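Local structure of gamma-glutamyltranspeptidase (Streptomyces lincolnensis, 6J3A) at residues E60-A66 / L483-I487; L117-H122 / S254-E258. The protein belongs to the gamma-glutamyltranspeptidase family of N-terminal nucleophile enzymes and probably cleaves gamma-glutamyl or similar amide bonds, transferring the acyl group to an acceptor. All coordinates share one frame; numbering follows the deposited sequence.

Interaction 1. Residues E60-A66 / L483-I487; sequences EVPILLA and LTPSI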
ATOM      1  N   GLU A  60     -12.334 -22.627  -8.286  1.00 32.27           N
ATOM      2  CA  GLU A  60     -11.824 -22.571  -9.660  1.00 32.61           C
ATOM      3  C   GLU A  60     -10.855 -21.442  -9.834  1.00 32.06           C
ATOM      4  O   GLU A  60     -10.812 -20.541  -9.014  1.00 32.08           O
ATOM      5  CB  GLU A  60     -12.961 -22.289 -10.641  1.00 33.33           C
ATOM      6  CG  GLU A  60     -14.088 -23.285 -10.562  1.00 34.95           C
ATOM      7  CD  GLU A  60     -15.296 -22.856  -9.770  1.00 34.58           C
ATOM      8  OE1 GLU A  60     -16.131 -23.748  -9.587  1.00 35.75           O
ATOM      9  OE2 GLU A  60     -15.431 -21.687  -9.342  1.00 34.26           O
ATOM     10  N   VAL A  61     -10.118 -21.478 -10.941  1.00 31.58           N
ATOM     11  CA  VAL A  61      -9.271 -20.365 -11.346  1.00 31.50           C
ATOM     12  C   VAL A  61      -8.865 -20.489 -12.824  1.00 31.55           C
ATOM     13  O   VAL A  61      -8.372 -21.532 -13.237  1.00 32.49           O
ATOM     14  CB  VAL A  61      -8.012 -20.234 -10.443  1.00 30.71           C
ATOM     15  CG1 VAL A  61      -7.098 -21.447 -10.544  1.00 30.04           C
ATOM     16  CG2 VAL A  61      -7.242 -18.970 -10.782  1.00 31.83           C
ATOM     17  N   PRO A  62      -9.104 -19.436 -13.629  1.00 32.08           N
ATOM     18  CA  PRO A  62      -8.343 -19.241 -14.874  1.00 32.71           C
ATOM     19  C   PRO A  62      -7.031 -18.518 -14.595  1.00 32.85           C
ATOM     20  O   PRO A  62      -7.035 -17.508 -13.902  1.00 33.37           O
ATOM     21  CB  PRO A  62      -9.250 -18.342 -15.735  1.00 31.93           C
ATOM     22  CG  PRO A  62     -10.505 -18.131 -14.963  1.00 33.11           C
ATOM     23  CD  PRO A  62     -10.251 -18.518 -13.539  1.00 32.71           C
ATOM     24  N   ILE A  63      -5.927 -19.017 -15.138  1.00 32.89           N
ATOM     25  CA  ILE A  63      -4.637 -18.348 -14.991  1.00 32.58           C
ATOM     26  C   ILE A  63      -4.101 -17.951 -16.365  1.00 32.21           C
ATOM     27  O   ILE A  63      -4.013 -18.785 -17.260  1.00 32.43           O
ATOM     28  CB  ILE A  63      -3.606 -19.242 -14.280  1.00 33.38           C
ATOM     29  CG1 ILE A  63      -4.190 -19.814 -12.981  1.00 33.66           C
ATOM     30  CG2 ILE A  63      -2.331 -18.452 -13.987  1.00 33.58           C
ATOM     31  CD1 ILE A  63      -3.382 -20.959 -12.405  1.00 33.46           C
ATOM     32  N   LEU A  64      -3.756 -16.672 -16.513  1.00 30.82           N
ATOM     33  CA  LEU A  64      -3.045 -16.173 -17.686  1.00 29.37           C
ATOM     34  C   LEU A  64      -1.585 -15.996 -17.339  1.00 29.43           C
ATOM     35  O   LEU A  64      -1.257 -15.220 -16.448  1.00 29.68           O
ATOM     36  CB  LEU A  64      -3.601 -14.824 -18.113  1.00 28.63           C
ATOM     37  CG  LEU A  64      -4.795 -14.864 -19.054  1.00 28.88           C
ATOM     38  CD1 LEU A  64      -5.451 -13.498 -19.096  1.00 28.41           C
ATOM     39  CD2 LEU A  64      -4.362 -15.285 -20.448  1.00 28.69           C
ATOM     40  N   LEU A  65      -0.711 -16.681 -18.060  1.00 28.74           N
ATOM     41  CA  LEU A  65       0.718 -16.567 -17.822  1.00 29.64           C
ATOM     42  C   LEU A  65       1.416 -15.993 -19.058  1.00 30.11           C
ATOM     43  O   LEU A  65       1.002 -16.236 -20.192  1.00 30.15           O
ATOM     44  CB  LEU A  65       1.328 -17.903 -17.388  1.00 29.73           C
ATOM     45  CG  LEU A  65       1.008 -19.199 -18.145  1.00 30.67           C
ATOM     46  CD1 LEU A  65       2.122 -20.219 -17.922  1.00 31.14           C
ATOM     47  CD2 LEU A  65      -0.330 -19.812 -17.737  1.00 30.67           C
ATOM     48  N   ALA A  66       2.458 -15.208 -18.813  1.00 30.43           N
ATOM     49  CA  ALA A  66       3.253 -14.591 -19.867  1.00 30.88           C
ATOM     50  C   ALA A  66       4.710 -14.679 -19.449  1.00 31.80           C
ATOM     51  O   ALA A  66       5.267 -13.680 -18.989  1.00 31.45           O
ATOM     52  CB  ALA A  66       2.841 -13.142 -20.062  1.00 30.42           C
ATOM     53  N   LEU A 483     -15.162 -15.842 -14.352  1.00 26.90           N
ATOM     54  CA  LEU A 483     -13.764 -15.613 -14.003  1.00 26.75           C
ATOM     55  C   LEU A 483     -12.950 -15.301 -15.246  1.00 26.65           C
ATOM     56  O   LEU A 483     -12.882 -16.114 -16.166  1.00 27.25           O
ATOM     57  CB  LEU A 483     -13.195 -16.850 -13.306  1.00 27.34           C
ATOM     58  CG  LEU A 483     -14.074 -17.447 -12.189  1.00 27.46           C
ATOM     59  CD1 LEU A 483     -13.299 -18.529 -11.454  1.00 27.43           C
ATOM     60  CD2 LEU A 483     -14.634 -16.387 -11.233  1.00 27.60           C
ATOM     61  N   THR A 484     -12.311 -14.134 -15.252  1.00 25.69           N
ATOM     62  CA  THR A 484     -11.737 -13.598 -16.461  1.00 24.33           C
ATOM     63  C   THR A 484     -10.560 -12.653 -16.214  1.00 24.12           C
ATOM     64  O   THR A 484     -10.705 -11.425 -16.258  1.00 23.79           O
ATOM     65  CB  THR A 484     -12.822 -12.934 -17.335  1.00 24.03           C
ATOM     66  OG1 THR A 484     -12.203 -12.349 -18.479  1.00 23.06           O
ATOM     67  CG2 THR A 484     -13.635 -11.880 -16.564  1.00 23.81           C
ATOM     68  N   PRO A 485      -9.366 -13.227 -15.995  1.00 23.89           N
ATOM     69  CA  PRO A 485      -8.170 -12.384 -15.903  1.00 24.14           C
ATOM     70  C   PRO A 485      -7.746 -11.835 -17.268  1.00 24.05           C
ATOM     71  O   PRO A 485      -8.244 -12.287 -18.304  1.00 24.06           O
ATOM     72  CB  PRO A 485      -7.102 -13.332 -15.338  1.00 24.15           C
ATOM     73  CG  PRO A 485      -7.555 -14.698 -15.709  1.00 24.21           C
ATOM     74  CD  PRO A 485      -9.045 -14.663 -15.912  1.00 24.30           C
ATOM     75  N   SER A 486      -6.815 -10.887 -17.254  1.00 23.66           N
ATOM     76  CA  SER A 486      -6.331 -10.229 -18.470  1.00 24.42           C
ATOM     77  C   SER A 486      -4.822 -10.112 -18.474  1.00 24.48           C
ATOM     78  O   SER A 486      -4.187  -9.973 -17.419  1.00 24.47           O
ATOM     79  CB  SER A 486      -6.903  -8.815 -18.596  1.00 24.71           C
ATOM     80  OG  SER A 486      -8.309  -8.806 -18.431  1.00 25.12           O
ATOM     81  N   ILE A 487      -4.258 -10.188 -19.672  1.00 24.22           N
ATOM     82  CA  ILE A 487      -2.896  -9.752 -19.924  1.00 25.01           C
ATOM     83  C   ILE A 487      -2.927  -8.861 -21.166  1.00 25.34           C
ATOM     84  O   ILE A 487      -3.555  -9.199 -22.165  1.00 25.33           O
ATOM     85  CB  ILE A 487      -1.918 -10.945 -20.068  1.00 25.06           C
ATOM     86  CG1 ILE A 487      -1.641 -11.550 -18.688  1.00 25.39           C
ATOM     87  CG2 ILE A 487      -0.609 -10.495 -20.717  1.00 24.95           C
ATOM     88  CD1 ILE A 487      -0.611 -12.663 -18.654  1.00 25.99           C
TER
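In the layered core of the N-terminal nucleophile fold, where β-strands are stacked face to face, P62 and L64 of strand 61-66 meet L483 and P485, in the loop leading into strand 486-490, and I487, within that strand. The two segments run almost parallel, 5° apart, but their relation is one of stacking, not of sheet neighbours: the backbone partners of 61-66 are L75, R73, A435 and M433, and the side chains that meet here are apolar, some of them packing on backbone carbonyls. Alternation supplies the pattern. P62, L64 and A66 point their side chains toward 483-487, whereas V61, I63 and L65 point away, to W115 and H122 of helix 111-122.

The P62 ring lies crosswise to the L483 side chain, its CD 3.4 Å from L483 CB, and its CB abuts CD of the P485 ring at 3.7 Å. L64 reaches in with one branch, CD1, which sits tightly at 3.1 Å from P485 O. That carbonyl also accepts a hydrogen bond from K272 NZ. I487 is extended beyond CB (chi2 -175°), which places CD1 between L64 CB at 3.7 Å and A66 CB at 3.8 Å. The hydroxyls of T484 and S486, on the side turned away, each hydrogen-bond K272 NZ, and T484 OG1 also pairs with D507. The side-chain interlock is that of the two facing β-layers in an αββα sandwich.

Interaction 2. Residues L117-H122 / S254-E258; sequences LLLRDH and SATYE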
ATOM      1  N   LEU A 117      -0.206 -27.570 -11.322  1.00 33.92           N
ATOM      2  CA  LEU A 117       0.383 -27.566 -12.661  1.00 35.49           C
ATOM      3  C   LEU A 117       1.313 -26.379 -12.838  1.00 35.41           C
ATOM      4  O   LEU A 117       2.433 -26.528 -13.331  1.00 36.20           O
ATOM      5  CB  LEU A 117      -0.683 -27.531 -13.766  1.00 36.31           C
ATOM      6  CG  LEU A 117      -0.961 -28.815 -14.556  1.00 37.84           C
ATOM      7  CD1 LEU A 117      -1.852 -28.483 -15.739  1.00 38.04           C
ATOM      8  CD2 LEU A 117       0.285 -29.523 -15.072  1.00 38.24           C
ATOM      9  N   LEU A 118       0.834 -25.205 -12.435  1.00 34.24           N
ATOM     10  CA  LEU A 118       1.632 -23.987 -12.500  1.00 33.47           C
ATOM     11  C   LEU A 118       2.953 -24.152 -11.756  1.00 31.80           C
ATOM     12  O   LEU A 118       4.022 -23.927 -12.315  1.00 31.63           O
ATOM     13  CB  LEU A 118       0.849 -22.800 -11.942  1.00 33.50           C
ATOM     14  CG  LEU A 118       1.456 -21.428 -12.273  1.00 34.13           C
ATOM     15  CD1 LEU A 118       1.391 -21.089 -13.757  1.00 34.65           C
ATOM     16  CD2 LEU A 118       0.746 -20.349 -11.480  1.00 34.60           C
ATOM     17  N   LEU A 119       2.865 -24.570 -10.506  1.00 30.93           N
ATOM     18  CA  LEU A 119       4.047 -24.818  -9.700  1.00 31.10           C
ATOM     19  C   LEU A 119       4.994 -25.824 -10.364  1.00 31.70           C
ATOM     20  O   LEU A 119       6.193 -25.611 -10.407  1.00 31.61           O
ATOM     21  CB  LEU A 119       3.648 -25.300  -8.297  1.00 30.46           C
ATOM     22  CG  LEU A 119       4.695 -25.217  -7.176  1.00 30.39           C
ATOM     23  CD1 LEU A 119       5.214 -23.800  -6.982  1.00 30.87           C
ATOM     24  CD2 LEU A 119       4.121 -25.728  -5.865  1.00 29.76           C
ATOM     25  N   ARG A 120       4.448 -26.896 -10.913  1.00 33.50           N
ATOM     26  CA  ARG A 120       5.264 -27.970 -11.473  1.00 34.27           C
ATOM     27  C   ARG A 120       5.995 -27.551 -12.745  1.00 34.03           C
ATOM     28  O   ARG A 120       7.179 -27.862 -12.912  1.00 33.57           O
ATOM     29  CB  ARG A 120       4.395 -29.192 -11.763  1.00 35.10           C
ATOM     30  CG  ARG A 120       5.183 -30.436 -12.154  1.00 36.30           C
ATOM     31  CD  ARG A 120       4.312 -31.475 -12.824  1.00 37.55           C
ATOM     32  NE  ARG A 120       3.732 -30.973 -14.072  1.00 39.10           N
ATOM     33  CZ  ARG A 120       3.084 -31.706 -14.976  1.00 39.48           C
ATOM     34  NH1 ARG A 120       2.905 -33.014 -14.808  1.00 39.41           N
ATOM     35  NH2 ARG A 120       2.609 -31.117 -16.069  1.00 39.45           N
ATOM     36  N   ASP A 121       5.276 -26.873 -13.637  1.00 33.91           N
ATOM     37  CA  ASP A 121       5.804 -26.492 -14.954  1.00 34.71           C
ATOM     38  C   ASP A 121       6.607 -25.189 -14.943  1.00 35.61           C
ATOM     39  O   ASP A 121       7.666 -25.121 -15.567  1.00 38.07           O
ATOM     40  CB  ASP A 121       4.667 -26.395 -15.988  1.00 33.66           C
ATOM     41  CG  ASP A 121       4.065 -27.752 -16.337  1.00 32.66           C
ATOM     42  OD1 ASP A 121       4.570 -28.791 -15.873  1.00 32.93           O
ATOM     43  OD2 ASP A 121       3.076 -27.786 -17.089  1.00 31.82           O
ATOM     44  N   HIS A 122       6.111 -24.172 -14.240  1.00 35.07           N
ATOM     45  CA  HIS A 122       6.703 -22.820 -14.291  1.00 34.95           C
ATOM     46  C   HIS A 122       7.315 -22.279 -12.995  1.00 35.03           C
ATOM     47  O   HIS A 122       7.948 -21.227 -13.008  1.00 35.45           O
ATOM     48  CB  HIS A 122       5.653 -21.847 -14.811  1.00 34.79           C
ATOM     49  CG  HIS A 122       5.112 -22.230 -16.148  1.00 34.84           C
ATOM     50  ND1 HIS A 122       5.713 -21.846 -17.325  1.00 34.95           N
ATOM     51  CD2 HIS A 122       4.055 -23.001 -16.497  1.00 35.34           C
ATOM     52  CE1 HIS A 122       5.037 -22.346 -18.344  1.00 35.43           C
ATOM     53  NE2 HIS A 122       4.025 -23.049 -17.869  1.00 35.29           N
ATOM     54  N   SER A 254      -8.107 -33.160 -15.027  1.00 32.86           N
ATOM     55  CA  SER A 254      -6.885 -32.400 -14.826  1.00 32.63           C
ATOM     56  C   SER A 254      -7.107 -31.017 -15.389  1.00 33.32           C
ATOM     57  O   SER A 254      -7.914 -30.819 -16.304  1.00 34.18           O
ATOM     58  CB  SER A 254      -5.717 -33.034 -15.584  1.00 32.24           C
ATOM     59  OG  SER A 254      -5.331 -34.261 -15.002  1.00 32.65           O
ATOM     60  N   ALA A 255      -6.365 -30.059 -14.854  1.00 33.66           N
ATOM     61  CA  ALA A 255      -6.288 -28.740 -15.455  1.00 32.71           C
ATOM     62  C   ALA A 255      -5.525 -28.870 -16.772  1.00 31.72           C
ATOM     63  O   ALA A 255      -4.640 -29.730 -16.910  1.00 29.51           O
ATOM     64  CB  ALA A 255      -5.586 -27.786 -14.515  1.00 33.37           C
ATOM     65  N   THR A 256      -5.892 -28.035 -17.737  1.00 31.43           N
ATOM     66  CA  THR A 256      -5.285 -28.063 -19.071  1.00 31.97           C
ATOM     67  C   THR A 256      -4.790 -26.690 -19.486  1.00 32.49           C
ATOM     68  O   THR A 256      -5.204 -25.684 -18.907  1.00 34.34           O
ATOM     69  CB  THR A 256      -6.285 -28.537 -20.134  1.00 31.43           C
ATOM     70  OG1 THR A 256      -7.489 -27.769 -20.034  1.00 29.77           O
ATOM     71  CG2 THR A 256      -6.601 -29.998 -19.934  1.00 31.63           C
ATOM     72  N   TYR A 257      -3.927 -26.672 -20.505  1.00 31.60           N
ATOM     73  CA  TYR A 257      -3.381 -25.441 -21.089  1.00 30.29           C
ATOM     74  C   TYR A 257      -4.104 -25.085 -22.388  1.00 29.94           C
ATOM     75  O   TYR A 257      -4.593 -25.965 -23.086  1.00 29.64           O
ATOM     76  CB  TYR A 257      -1.896 -25.594 -21.391  1.00 29.86           C
ATOM     77  CG  TYR A 257      -0.966 -25.531 -20.195  1.00 29.84           C
ATOM     78  CD1 TYR A 257      -0.731 -24.329 -19.514  1.00 29.64           C
ATOM     79  CD2 TYR A 257      -0.274 -26.669 -19.770  1.00 29.85           C
ATOM     80  CE1 TYR A 257       0.149 -24.275 -18.433  1.00 29.15           C
ATOM     81  CE2 TYR A 257       0.603 -26.623 -18.691  1.00 28.93           C
ATOM     82  CZ  TYR A 257       0.817 -25.428 -18.029  1.00 28.49           C
ATOM     83  OH  TYR A 257       1.683 -25.380 -16.959  1.00 27.31           O
ATOM     84  N   GLU A 258      -4.154 -23.794 -22.711  1.00 30.11           N
ATOM     85  CA  GLU A 258      -4.806 -23.300 -23.933  1.00 30.36           C
ATOM     86  C   GLU A 258      -4.148 -22.050 -24.474  1.00 30.15           C
ATOM     87  O   GLU A 258      -3.470 -21.325 -23.753  1.00 30.99           O
ATOM     88  CB  GLU A 258      -6.266 -22.979 -23.668  1.00 30.63           C
ATOM     89  CG  GLU A 258      -7.100 -24.220 -23.521  1.00 31.18           C
ATOM     90  CD  GLU A 258      -8.513 -23.941 -23.099  1.00 31.89           C
ATOM     91  OE1 GLU A 258      -8.972 -22.777 -23.210  1.00 32.04           O
ATOM     92  OE2 GLU A 258      -9.162 -24.921 -22.672  1.00 31.03           O
TER
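One directed polar bond joins Y257 to D121: the phenol OH donates to OD2 over 2.8 Å. The hydroxyl comes in on the anti side of the carboxylate oxygen, 23° out of the carboxylate plane, and the phenol ring and carboxylate lie nearly coplanar, 20° apart, so that OD2 sits at the ring edge. With CG beside its backbone N (chi1 -69°), D121 projects from helix 111-122 toward the incoming phenol.

The ionic part lies within the helix. R120 NE is 3.0 Å from D121 OD1 in a salt bridge, reaching that oxygen from above the carboxylate plane, while R120 NH1 has a second acid partner in E210 of helix 205-217. The two carboxylate oxygens of D121 are therefore divided between a cation and a phenol.

The H122 ring presents its edge to the same phenol oxygen, CD2 lying 3.4 Å from Y257 OH. Van der Waals contact is made deeper in, where L117 uses its CD1 branch. This methyl lies 3.3 Å from A255 O and also touches A255 CB and Y257 CE2.

Chemically, the contact grades from a buried leucine–alanine patch to a partly exposed polar rim. The arginine on OD1 would be expected to favour an ionised D121, consistent with the tyrosine acting as donor and with its hydroxyl being held against the helix.

From the N terminus the chain first lays down strand 61-66, then strand 73-77 beside it, then helix 111-122. Interaction 2 closes the inner loop when residues 254-258 return to that helix after a largely helical excursion; interaction 1 closes the outer loop only at 483-487, so the second contact is nested within the first. Their centres are 12 Å apart, and they meet through strand 61-66: I63 CD1 lies 4.3 Å from L118 CD2, and L65 CD1 3.4 Å from H122 NE2. Strand 61-66 is thus sandwiched between helix 111-122 and residues 483-487, while strand 73-77 bridges laterally to strand 256-265.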